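Local coordinates for protein ATP phosphoribosyltransferase regulatory subunit (Bacillus halodurans, PDB 3OD1) that is probably required for the first step of histidine biosynthesis, as the regulatory partner of the HisG subunit, and may allow histidine to feedback-regulate ATP phosphoribosyltransferase activity, at residues B[25-30]-B[322-327]; B[336-341]-B[381-386]. All coordinates share one frame; numbering follows the deposited sequence.

Interaction 1 of 2, residues B[25-30]-B[322-327]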
ATOM      1  N   LYS B  25       4.436  -0.566  12.472  1.00 27.89           N
ATOM      2  CA  LYS B  25       3.316  -0.335  13.384  1.00 28.22           C
ATOM      3  C   LYS B  25       3.155   1.149  13.688  1.00 32.52           C
ATOM      4  O   LYS B  25       2.039   1.655  13.741  1.00 30.34           O
ATOM      5  CB  LYS B  25       3.501  -1.072  14.714  1.00 37.16           C
ATOM      6  CG  LYS B  25       3.522  -2.597  14.629  1.00 50.18           C
ATOM      7  CD  LYS B  25       3.418  -3.234  16.024  1.00 59.09           C
ATOM      8  CE  LYS B  25       3.770  -4.734  16.013  1.00 66.92           C
ATOM      9  NZ  LYS B  25       5.251  -4.991  16.075  1.00 67.16           N
ATOM     10  N   THR B  26       4.274   1.823  13.934  1.00 28.58           N
ATOM     11  CA  THR B  26       4.264   3.256  14.232  1.00 32.43           C
ATOM     12  C   THR B  26       3.695   4.066  13.075  1.00 35.20           C
ATOM     13  O   THR B  26       2.845   4.927  13.276  1.00 35.77           O
ATOM     14  CB  THR B  26       5.678   3.762  14.548  1.00 32.54           C
ATOM     15  OG1 THR B  26       6.183   3.030  15.664  1.00 34.96           O
ATOM     16  CG2 THR B  26       5.663   5.263  14.897  1.00 35.75           C
ATOM     17  N   LYS B  27       4.171   3.780  11.870  1.00 32.40           N
ATOM     18  CA  LYS B  27       3.736   4.492  10.682  1.00 30.99           C
ATOM     19  C   LYS B  27       2.264   4.210  10.429  1.00 36.22           C
ATOM     20  O   LYS B  27       1.495   5.119  10.093  1.00 33.38           O
ATOM     21  CB  LYS B  27       4.588   4.089   9.483  1.00 38.85           C
ATOM     22  CG  LYS B  27       4.013   4.467   8.149  1.00 50.12           C
ATOM     23  CD  LYS B  27       3.986   3.262   7.218  1.00 58.37           C
ATOM     24  CE  LYS B  27       2.556   2.903   6.834  1.00 49.10           C
ATOM     25  NZ  LYS B  27       2.511   1.848   5.770  1.00 53.95           N
ATOM     26  N   LYS B  28       1.860   2.954  10.617  1.00 33.14           N
ATOM     27  CA  LYS B  28       0.469   2.591  10.391  1.00 34.20           C
ATOM     28  C   LYS B  28      -0.468   3.350  11.320  1.00 37.53           C
ATOM     29  O   LYS B  28      -1.474   3.904  10.861  1.00 32.10           O
ATOM     30  CB  LYS B  28       0.237   1.096  10.533  1.00 36.45           C
ATOM     31  CG  LYS B  28      -1.223   0.693  10.340  1.00 40.28           C
ATOM     32  CD  LYS B  28      -1.389  -0.803  10.535  1.00 42.98           C
ATOM     33  CE  LYS B  28      -2.787  -1.158  11.014  1.00 49.71           C
ATOM     34  NZ  LYS B  28      -3.810  -0.701  10.046  1.00 46.80           N
ATOM     35  N   ASN B  29      -0.152   3.377  12.614  1.00 32.88           N
ATOM     36  CA  ASN B  29      -0.998   4.112  13.553  1.00 38.55           C
ATOM     37  C   ASN B  29      -1.143   5.572  13.126  1.00 38.75           C
ATOM     38  O   ASN B  29      -2.252   6.121  13.111  1.00 40.77           O
ATOM     39  CB  ASN B  29      -0.445   4.063  14.976  1.00 45.13           C
ATOM     40  CG  ASN B  29      -1.184   5.016  15.916  1.00 57.24           C
ATOM     41  OD1 ASN B  29      -2.397   4.901  16.102  1.00 67.49           O
ATOM     42  ND2 ASN B  29      -0.458   5.970  16.496  1.00 52.08           N
ATOM     43  N   ILE B  30      -0.019   6.202  12.790  1.00 33.29           N
ATOM     44  CA  ILE B  30      -0.032   7.595  12.325  1.00 36.27           C
ATOM     45  C   ILE B  30      -0.944   7.780  11.104  1.00 34.32           C
ATOM     46  O   ILE B  30      -1.825   8.636  11.107  1.00 44.46           O
ATOM     47  CB  ILE B  30       1.407   8.119  12.066  1.00 38.81           C
ATOM     48  CG1 ILE B  30       2.129   8.295  13.402  1.00 41.26           C
ATOM     49  CG2 ILE B  30       1.391   9.431  11.271  1.00 41.59           C
ATOM     50  CD1 ILE B  30       3.615   8.563  13.281  1.00 44.37           C
ATOM     51  N   LEU B 322       8.855  11.397   6.815  1.00 40.10           N
ATOM     52  CA  LEU B 322       9.303  12.612   7.471  1.00 38.43           C
ATOM     53  C   LEU B 322       8.439  12.897   8.690  1.00 40.11           C
ATOM     54  O   LEU B 322       8.922  13.391   9.705  1.00 39.63           O
ATOM     55  CB  LEU B 322       9.257  13.795   6.494  1.00 39.08           C
ATOM     56  CG  LEU B 322      10.238  13.746   5.313  1.00 39.17           C
ATOM     57  CD1 LEU B 322      10.082  14.950   4.364  1.00 35.45           C
ATOM     58  CD2 LEU B 322      11.681  13.646   5.804  1.00 43.90           C
ATOM     59  N   LEU B 323       7.150  12.594   8.587  1.00 37.27           N
ATOM     60  CA  LEU B 323       6.243  12.831   9.704  1.00 38.29           C
ATOM     61  C   LEU B 323       6.557  11.887  10.876  1.00 37.65           C
ATOM     62  O   LEU B 323       6.594  12.306  12.032  1.00 37.82           O
ATOM     63  CB  LEU B 323       4.778  12.689   9.263  1.00 33.35           C
ATOM     64  CG  LEU B 323       3.718  12.809  10.360  1.00 31.41           C
ATOM     65  CD1 LEU B 323       3.879  14.132  11.139  1.00 30.75           C
ATOM     66  CD2 LEU B 323       2.301  12.671   9.768  1.00 34.93           C
ATOM     67  N   VAL B 324       6.795  10.619  10.573  1.00 40.67           N
ATOM     68  CA  VAL B 324       7.161   9.653  11.614  1.00 42.74           C
ATOM     69  C   VAL B 324       8.432  10.101  12.359  1.00 49.83           C
ATOM     70  O   VAL B 324       8.463  10.111  13.591  1.00 52.44           O
ATOM     71  CB  VAL B 324       7.326   8.222  11.056  1.00 40.85           C
ATOM     72  CG1 VAL B 324       7.788   7.253  12.161  1.00 38.34           C
ATOM     73  CG2 VAL B 324       6.022   7.718  10.432  1.00 38.59           C
ATOM     74  N   GLU B 325       9.468  10.482  11.612  1.00 45.96           N
ATOM     75  CA  GLU B 325      10.669  11.083  12.198  1.00 48.89           C
ATOM     76  C   GLU B 325      10.333  12.227  13.153  1.00 51.73           C
ATOM     77  O   GLU B 325      10.836  12.290  14.274  1.00 49.76           O
ATOM     78  CB  GLU B 325      11.557  11.668  11.104  1.00 51.27           C
ATOM     79  CG  GLU B 325      12.464  10.716  10.356  1.00 65.72           C
ATOM     80  CD  GLU B 325      13.278  11.449   9.287  1.00 86.18           C
ATOM     81  OE1 GLU B 325      13.545  10.852   8.221  1.00 91.51           O
ATOM     82  OE2 GLU B 325      13.632  12.636   9.504  1.00 89.99           O
ATOM     83  N   ALA B 326       9.500  13.150  12.682  1.00 45.75           N
ATOM     84  CA  ALA B 326       9.173  14.363  13.428  1.00 43.98           C
ATOM     85  C   ALA B 326       8.444  14.092  14.747  1.00 43.95           C
ATOM     86  O   ALA B 326       8.484  14.910  15.668  1.00 48.54           O
ATOM     87  CB  ALA B 326       8.351  15.303  12.553  1.00 42.43           C
ATOM     88  N   LEU B 327       7.784  12.940  14.830  1.00 43.02           N
ATOM     89  CA  LEU B 327       6.941  12.595  15.968  1.00 47.41           C
ATOM     90  C   LEU B 327       7.647  11.806  17.087  1.00 67.32           C
ATOM     91  O   LEU B 327       7.133  11.723  18.203  1.00 71.60           O
ATOM     92  CB  LEU B 327       5.712  11.815  15.484  1.00 40.68           C
ATOM     93  CG  LEU B 327       4.573  12.670  14.916  1.00 39.55           C
ATOM     94  CD1 LEU B 327       3.513  11.802  14.250  1.00 41.10           C
ATOM     95  CD2 LEU B 327       3.964  13.475  16.027  1.00 36.02           C
TER

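Interaction 2 of 2, residues B[336-341]-B[381-386]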
ATOM      1  N   HIS B 336       7.343  -7.107  21.988  1.00106.25           N
ATOM      2  CA  HIS B 336       6.302  -8.044  21.589  1.00 90.70           C
ATOM      3  C   HIS B 336       5.159  -8.022  22.591  1.00 76.44           C
ATOM      4  O   HIS B 336       5.167  -8.771  23.568  1.00 64.78           O
ATOM      5  CB  HIS B 336       6.860  -9.463  21.461  1.00 91.58           C
ATOM      6  CG  HIS B 336       8.106  -9.551  20.636  1.00 97.48           C
ATOM      7  ND1 HIS B 336       8.856 -10.703  20.538  1.00100.12           N
ATOM      8  CD2 HIS B 336       8.739  -8.626  19.873  1.00100.46           C
ATOM      9  CE1 HIS B 336       9.895 -10.487  19.751  1.00101.50           C
ATOM     10  NE2 HIS B 336       9.847  -9.233  19.335  1.00101.61           N
ATOM     11  N   GLU B 337       4.189  -7.144  22.344  1.00 77.02           N
ATOM     12  CA  GLU B 337       2.986  -7.035  23.165  1.00 73.65           C
ATOM     13  C   GLU B 337       2.316  -8.387  23.319  1.00 65.36           C
ATOM     14  O   GLU B 337       1.696  -8.678  24.342  1.00 77.07           O
ATOM     15  CB  GLU B 337       1.995  -6.052  22.530  1.00 75.54           C
ATOM     16  CG  GLU B 337       0.578  -6.089  23.129  1.00 82.60           C
ATOM     17  CD  GLU B 337      -0.330  -7.161  22.511  1.00 86.78           C
ATOM     18  OE1 GLU B 337      -1.057  -6.845  21.542  1.00 85.80           O
ATOM     19  OE2 GLU B 337      -0.339  -8.312  23.002  1.00 85.82           O
ATOM     20  N   GLN B 338       2.452  -9.207  22.287  1.00 60.11           N
ATOM     21  CA  GLN B 338       1.762 -10.486  22.193  1.00 53.67           C
ATOM     22  C   GLN B 338       1.958 -11.408  23.402  1.00 54.00           C
ATOM     23  O   GLN B 338       2.974 -11.338  24.102  1.00 54.71           O
ATOM     24  CB  GLN B 338       2.178 -11.192  20.900  1.00 52.39           C
ATOM     25  CG  GLN B 338       1.735 -10.458  19.631  1.00 57.38           C
ATOM     26  CD  GLN B 338       2.894  -9.874  18.839  1.00 55.34           C
ATOM     27  OE1 GLN B 338       4.003  -9.724  19.350  1.00 57.14           O
ATOM     28  NE2 GLN B 338       2.639  -9.543  17.580  1.00 55.99           N
ATOM     29  N   THR B 339       0.958 -12.249  23.650  1.00 50.17           N
ATOM     30  CA  THR B 339       1.072 -13.357  24.592  1.00 45.89           C
ATOM     31  C   THR B 339       1.468 -14.624  23.821  1.00 48.09           C
ATOM     32  O   THR B 339       1.103 -14.784  22.650  1.00 46.04           O
ATOM     33  CB  THR B 339      -0.256 -13.612  25.305  1.00 46.65           C
ATOM     34  OG1 THR B 339      -0.594 -12.478  26.109  1.00 56.77           O
ATOM     35  CG2 THR B 339      -0.154 -14.814  26.187  1.00 46.36           C
ATOM     36  N   CYS B 340       2.217 -15.514  24.470  1.00 45.44           N
ATOM     37  CA  CYS B 340       2.670 -16.743  23.829  1.00 45.57           C
ATOM     38  C   CYS B 340       2.278 -17.972  24.653  1.00 42.71           C
ATOM     39  O   CYS B 340       2.639 -18.085  25.817  1.00 46.01           O
ATOM     40  CB  CYS B 340       4.186 -16.718  23.625  1.00 46.40           C
ATOM     41  SG  CYS B 340       4.864 -18.230  22.897  1.00 50.26           S
ATOM     42  N   ILE B 341       1.517 -18.875  24.046  1.00 40.06           N
ATOM     43  CA  ILE B 341       1.167 -20.138  24.681  1.00 42.30           C
ATOM     44  C   ILE B 341       2.034 -21.223  24.059  1.00 37.54           C
ATOM     45  O   ILE B 341       1.967 -21.458  22.856  1.00 33.52           O
ATOM     46  CB  ILE B 341      -0.327 -20.489  24.477  1.00 38.47           C
ATOM     47  CG1 ILE B 341      -1.222 -19.442  25.151  1.00 36.26           C
ATOM     48  CG2 ILE B 341      -0.631 -21.888  25.013  1.00 32.92           C
ATOM     49  CD1 ILE B 341      -2.679 -19.496  24.705  1.00 33.66           C
ATOM     50  N   SER B 381      11.341 -15.322  26.788  1.00 68.93           N
ATOM     51  CA  SER B 381      11.843 -14.067  27.333  1.00 70.78           C
ATOM     52  C   SER B 381      11.305 -12.874  26.562  1.00 69.80           C
ATOM     53  O   SER B 381      11.094 -11.807  27.138  1.00 63.84           O
ATOM     54  CB  SER B 381      13.371 -14.028  27.305  1.00 70.86           C
ATOM     55  OG  SER B 381      13.923 -14.799  28.356  1.00 80.74           O
ATOM     56  N   ASN B 382      11.084 -13.057  25.263  1.00 70.60           N
ATOM     57  CA  ASN B 382      10.757 -11.936  24.380  1.00 71.55           C
ATOM     58  C   ASN B 382       9.273 -11.681  24.159  1.00 73.25           C
ATOM     59  O   ASN B 382       8.902 -10.827  23.361  1.00 79.00           O
ATOM     60  CB  ASN B 382      11.474 -12.075  23.035  1.00 70.82           C
ATOM     61  CG  ASN B 382      12.956 -11.778  23.144  1.00 81.68           C
ATOM     62  OD1 ASN B 382      13.391 -10.656  22.890  1.00 92.24           O
ATOM     63  ND2 ASN B 382      13.740 -12.775  23.546  1.00 78.23           N
ATOM     64  N   TYR B 383       8.424 -12.419  24.862  1.00 68.57           N
ATOM     65  CA  TYR B 383       6.996 -12.139  24.834  1.00 61.64           C
ATOM     66  C   TYR B 383       6.553 -11.638  26.198  1.00 61.35           C
ATOM     67  O   TYR B 383       7.019 -12.127  27.222  1.00 65.06           O
ATOM     68  CB  TYR B 383       6.188 -13.367  24.390  1.00 50.77           C
ATOM     69  CG  TYR B 383       6.300 -13.629  22.904  1.00 48.22           C
ATOM     70  CD1 TYR B 383       5.441 -13.011  22.007  1.00 45.41           C
ATOM     71  CD2 TYR B 383       7.279 -14.477  22.394  1.00 44.68           C
ATOM     72  CE1 TYR B 383       5.547 -13.229  20.638  1.00 47.81           C
ATOM     73  CE2 TYR B 383       7.388 -14.704  21.024  1.00 41.17           C
ATOM     74  CZ  TYR B 383       6.522 -14.083  20.159  1.00 49.66           C
ATOM     75  OH  TYR B 383       6.631 -14.302  18.801  1.00 58.76           O
ATOM     76  N   GLN B 384       5.667 -10.647  26.194  1.00 68.44           N
ATOM     77  CA  GLN B 384       5.187 -10.016  27.421  1.00 76.20           C
ATOM     78  C   GLN B 384       4.744 -11.042  28.452  1.00 68.69           C
ATOM     79  O   GLN B 384       5.082 -10.945  29.629  1.00 76.66           O
ATOM     80  CB  GLN B 384       4.027  -9.068  27.115  1.00 85.97           C
ATOM     81  CG  GLN B 384       4.459  -7.701  26.629  1.00100.93           C
ATOM     82  CD  GLN B 384       5.179  -6.904  27.700  1.00111.73           C
ATOM     83  OE1 GLN B 384       5.048  -7.182  28.896  1.00114.12           O
ATOM     84  NE2 GLN B 384       5.941  -5.901  27.277  1.00116.08           N
ATOM     85  N   ASP B 385       3.973 -12.020  27.999  1.00 56.76           N
ATOM     86  CA  ASP B 385       3.461 -13.054  28.885  1.00 64.30           C
ATOM     87  C   ASP B 385       3.603 -14.413  28.210  1.00 60.46           C
ATOM     88  O   ASP B 385       3.525 -14.511  26.984  1.00 53.26           O
ATOM     89  CB  ASP B 385       1.999 -12.782  29.225  1.00 74.91           C
ATOM     90  CG  ASP B 385       1.499 -13.651  30.350  1.00 82.05           C
ATOM     91  OD1 ASP B 385       2.329 -14.071  31.184  1.00 87.78           O
ATOM     92  OD2 ASP B 385       0.277 -13.908  30.401  1.00 83.79           O
ATOM     93  N   VAL B 386       3.818 -15.453  29.010  1.00 54.15           N
ATOM     94  CA  VAL B 386       4.041 -16.799  28.495  1.00 51.79           C
ATOM     95  C   VAL B 386       3.238 -17.804  29.317  1.00 53.30           C
ATOM     96  O   VAL B 386       3.339 -17.838  30.542  1.00 52.65           O
ATOM     97  CB  VAL B 386       5.538 -17.183  28.551  1.00 52.61           C
ATOM     98  CG1 VAL B 386       5.773 -18.587  27.968  1.00 48.49           C
ATOM     99  CG2 VAL B 386       6.376 -16.149  27.827  1.00 50.08           C
TER

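Interaction 1 of 2, residues B[25-30]-B[322-327]
I30 fills the crossing between 25-30 and 322-327, two helices nearly perpendicular at 101° whose axes come within 10.2 Å. From its CB the side chain forks. With CG1 turned beside the backbone N (chi1 -71°), CG2 falls anti to that N and meets L323 CD2 at 3.7 Å. The other branch runs through CG1, 3.9 Å from L327 CD1, and ends at CD1. There the methyl meets L327 CD1 tip to tip at 3.4 Å, tighter than usual van der Waals contact, while V324 CG2 lies 3.8 Å from the same I30 CD1. A beta-branched residue suits this place because its two arms reach different neighbours; cutting it back to alanine would probably leave the CD1 of L327 without its partner in 25-30, take one neighbour from L323 and open a gap beside V324. V324 spreads its own methyls, CG1 to T26 CG2 and CG2 to the CA and CB of K27. Only the aliphatic base of K27 joins this apolar layer: its amino group leads away to E127 and to E47 of the second subunit. The pairing fits the class II synthetase catalytic core, helix 21-40 probably corresponding to the motif 1 helix and 320-327 to the helix after the motif 3 strand.

Interaction 2 of 2, residues B[336-341]-B[381-386]
Y383 stands with its ring between H336 and C340, one covering each face. The imidazole comes edge-first in a T-shaped stack, ring centroids of H336 and Y383 5.2 Å apart and planes at 60°, so that ND1 sits over the centre of the phenol ring. On the opposite face C340 CB makes a CH-pi contact 4.2 Å from the Y383 centroid. With SG anti to the backbone N (chi1 178°), the cysteine also hangs its sulfur above that face, as a longer sulfur-aromatic contact. Cysteine suits the spot, being small enough to fit under the ring yet polarisable. At the ring's edge, in its plane, lies the carbonyl O of Q338, 3.6 Å from Y383 CD1, and Q338 CB rests against CD1 and CE1 of the same ring, the two side chains crossing at a slant; the side-chain NE2 of Q338 hydrogen-bonds instead to D44 of the second subunit. These groups lie by the N-terminal part of two parallel strands, 339-343 being the middle strand of the three-stranded sheet of the C-terminal domain, whose family is related to the anticodon-binding domains of class II synthetases. C340 N donates to D385 O at 3.0 Å, and V386 CA approaches C340 O in a CA-H...O contact. Q384 N bonds to H336 O at 3.3 Å, and only weakly to Q338 O. The Q384 side chain lays CB and CG against the carbonyls of H336 and E337.

Overall arrangement
From the N terminus the chain enters helix 21-40, then passes through nearly all of the synthetase-like core before helix 320-327 returns to helix 21-40; interaction 1 thus closes a loop of 291 residues across that core. Interaction 2 opens only afterwards, so the two stand in series and neither nest nor cross. Beyond helix 320-327 the chain moves into strand 339-343, continues through helix 348-359, strand 365-369 and helix 376-381, and comes back beside its start, closing a much shorter loop of 39 residues within the C-terminal domain. The contact centres are 24 Å apart. D44 of the second subunit hydrogen-bonds to Q338 of interaction 2 and makes only a long, weak ion pair with K25, on the helix of interaction 1.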